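Local coordinates for protein alpha-11 giardin (Giardia intestinalis, PDB 2II2) that binds calcium and probably acidic phospholipids as an annexin, and is thought to act in the parasite's attachment and in maintaining the cytoskeleton of its ventral disk, at residues V162-L167 with V199-S204. Sequence-based numbering, arbitrary orientation.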
loop_
_atom_site.group_PDB
_atom_site.type_symbol
_atom_site.label_atom_id
_atom_site.label_comp_id
_atom_site.label_asym_id
_atom_site.label_seq_id
_atom_site.Cartn_x
_atom_site.Cartn_y
_atom_site.Cartn_z
ATOM N N VAL A 162 -14.468 -9.007 -22.246
ATOM C CA VAL A 162 -15.098 -7.948 -21.460
ATOM C C VAL A 162 -14.036 -6.877 -21.161
ATOM O O VAL A 162 -14.299 -5.659 -21.285
ATOM C CB VAL A 162 -15.717 -8.492 -20.139
ATOM C CG1 VAL A 162 -16.123 -7.338 -19.194
ATOM C CG2 VAL A 162 -16.903 -9.387 -20.437
ATOM N N LEU A 163 -12.836 -7.300 -20.767
ATOM C CA LEU A 163 -11.776 -6.332 -20.544
ATOM C C LEU A 163 -11.371 -5.591 -21.814
ATOM O O LEU A 163 -11.181 -4.379 -21.787
ATOM C CB LEU A 163 -10.538 -6.975 -19.912
ATOM C CG LEU A 163 -10.741 -7.477 -18.485
ATOM C CD1 LEU A 163 -9.472 -8.130 -17.973
ATOM C CD2 LEU A 163 -11.161 -6.330 -17.538
ATOM N N LYS A 164 -11.222 -6.291 -22.940
ATOM C CA LYS A 164 -10.871 -5.603 -24.177
ATOM C C LYS A 164 -11.964 -4.611 -24.537
ATOM O O LYS A 164 -11.690 -3.461 -24.897
ATOM C CB LYS A 164 -10.680 -6.610 -25.324
ATOM C CG LYS A 164 -10.505 -5.980 -26.723
ATOM C CD LYS A 164 -10.262 -7.070 -27.762
ATOM C CE LYS A 164 -10.021 -6.490 -29.141
ATOM N NZ LYS A 164 -11.276 -5.983 -29.717
ATOM N N HIS A 165 -13.213 -5.043 -24.450
ATOM C CA HIS A 165 -14.303 -4.173 -24.853
ATOM C C HIS A 165 -14.344 -2.889 -24.030
ATOM O O HIS A 165 -14.449 -1.787 -24.565
ATOM C CB HIS A 165 -15.628 -4.886 -24.733
ATOM C CG HIS A 165 -16.769 -4.054 -25.184
ATOM N ND1 HIS A 165 -16.982 -3.760 -26.511
ATOM C CD2 HIS A 165 -17.717 -3.391 -24.487
ATOM C CE1 HIS A 165 -18.037 -2.969 -26.616
ATOM N NE2 HIS A 165 -18.504 -2.734 -25.404
ATOM N N ASN A 166 -14.269 -3.054 -22.715
ATOM C CA ASN A 166 -14.381 -1.901 -21.840
ATOM C C ASN A 166 -13.145 -1.041 -21.810
ATOM O O ASN A 166 -13.257 0.188 -21.828
ATOM C CB ASN A 166 -14.727 -2.348 -20.430
ATOM C CG ASN A 166 -16.188 -2.719 -20.282
ATOM O OD1 ASN A 166 -17.051 -1.834 -20.255
ATOM N ND2 ASN A 166 -16.486 -4.015 -20.211
ATOM N N LEU A 167 -11.969 -1.657 -21.829
ATOM C CA LEU A 167 -10.734 -0.868 -21.719
ATOM C C LEU A 167 -10.286 -0.238 -23.017
ATOM O O LEU A 167 -9.659 0.812 -22.993
ATOM C CB LEU A 167 -9.574 -1.689 -21.127
ATOM C CG LEU A 167 -9.800 -2.200 -19.707
ATOM C CD1 LEU A 167 -8.679 -3.133 -19.292
ATOM C CD2 LEU A 167 -9.921 -1.072 -18.701
ATOM N N VAL A 199 -2.996 -11.859 -25.704
ATOM C CA VAL A 199 -3.048 -12.474 -27.015
ATOM C C VAL A 199 -4.055 -11.730 -27.903
ATOM O O VAL A 199 -3.776 -11.427 -29.060
ATOM C CB VAL A 199 -3.406 -13.977 -26.922
ATOM C CG1 VAL A 199 -3.656 -14.584 -28.316
ATOM C CG2 VAL A 199 -2.301 -14.754 -26.203
ATOM N N LEU A 200 -5.229 -11.449 -27.354
ATOM C CA LEU A 200 -6.293 -10.769 -28.093
ATOM C C LEU A 200 -5.929 -9.350 -28.555
ATOM O O LEU A 200 -6.338 -8.888 -29.637
ATOM C CB LEU A 200 -7.529 -10.656 -27.192
ATOM C CG LEU A 200 -8.473 -11.837 -26.987
ATOM C CD1 LEU A 200 -9.545 -11.495 -25.971
ATOM C CD2 LEU A 200 -9.128 -12.210 -28.301
ATOM N N THR A 201 -5.180 -8.629 -27.726
ATOM C CA THR A 201 -4.997 -7.198 -27.957
ATOM C C THR A 201 -3.584 -6.778 -28.354
ATOM O O THR A 201 -3.386 -5.675 -28.877
ATOM C CB THR A 201 -5.320 -6.368 -26.674
ATOM O OG1 THR A 201 -4.370 -6.672 -25.653
ATOM C CG2 THR A 201 -6.733 -6.608 -26.185
ATOM N N GLY A 202 -2.607 -7.621 -28.033
ATOM C CA GLY A 202 -1.206 -7.256 -28.144
ATOM C C GLY A 202 -0.752 -6.232 -27.123
ATOM O O GLY A 202 0.334 -5.694 -27.231
ATOM N N LYS A 203 -1.565 -6.031 -26.085
ATOM C CA LYS A 203 -1.265 -5.085 -25.025
ATOM C C LYS A 203 -1.312 -5.765 -23.674
ATOM O O LYS A 203 -2.066 -6.728 -23.474
ATOM C CB LYS A 203 -2.294 -3.924 -25.026
ATOM C CG LYS A 203 -2.438 -3.162 -26.324
ATOM C CD LYS A 203 -1.215 -2.324 -26.589
ATOM C CE LYS A 203 -1.434 -1.302 -27.702
ATOM N NZ LYS A 203 -0.174 -0.529 -27.915
ATOM N N SER A 204 -0.552 -5.217 -22.730
ATOM C CA SER A 204 -0.744 -5.561 -21.339
ATOM C C SER A 204 -2.018 -4.886 -20.816
ATOM O O SER A 204 -2.461 -3.835 -21.302
ATOM C CB SER A 204 0.450 -5.156 -20.475
ATOM O OG SER A 204 0.490 -3.755 -20.350
#
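K164, within a helix, faces T201 at the last turn of another, their CA atoms 7.2 Å apart, and no hydrogen bond joins the two segments. The meeting is aliphatic. The methyl CG2 of T201 lies alongside the lysine stem, 3.9 Å from both CG and CD of K164, the two side chains running past each other in opposite senses. With CG anti to the backbone N (chi1 172°), the K164 chain stays extended as far as CE and bends only at chi4; its charged NZ forms a salt bridge with D169. A long lysine suits this partly exposed place, its methylenes packing while its ammonium finds a carboxylate. Threonine suits the helix end because its methyl can pack while its hydroxyl bonds to the backbone: OG1 accepts from K203 N at 2.9 Å, making an ST turn, and is also hydrogen-bonded to F197 O. Just past the helix end, G202 takes a positive phi (70°), which glycine tolerates readily, and S204 then caps helix 205-212. L200 adds little: its carbonyl O is 4.4 Å from K164 CE, while its side chain lies on A160 and E161. In this annexin-family fold the contact sits at the surface between helices 156-169 and 187-201, with L163 packing beneath on I193 and F197, and V162 turned to helix 175-184.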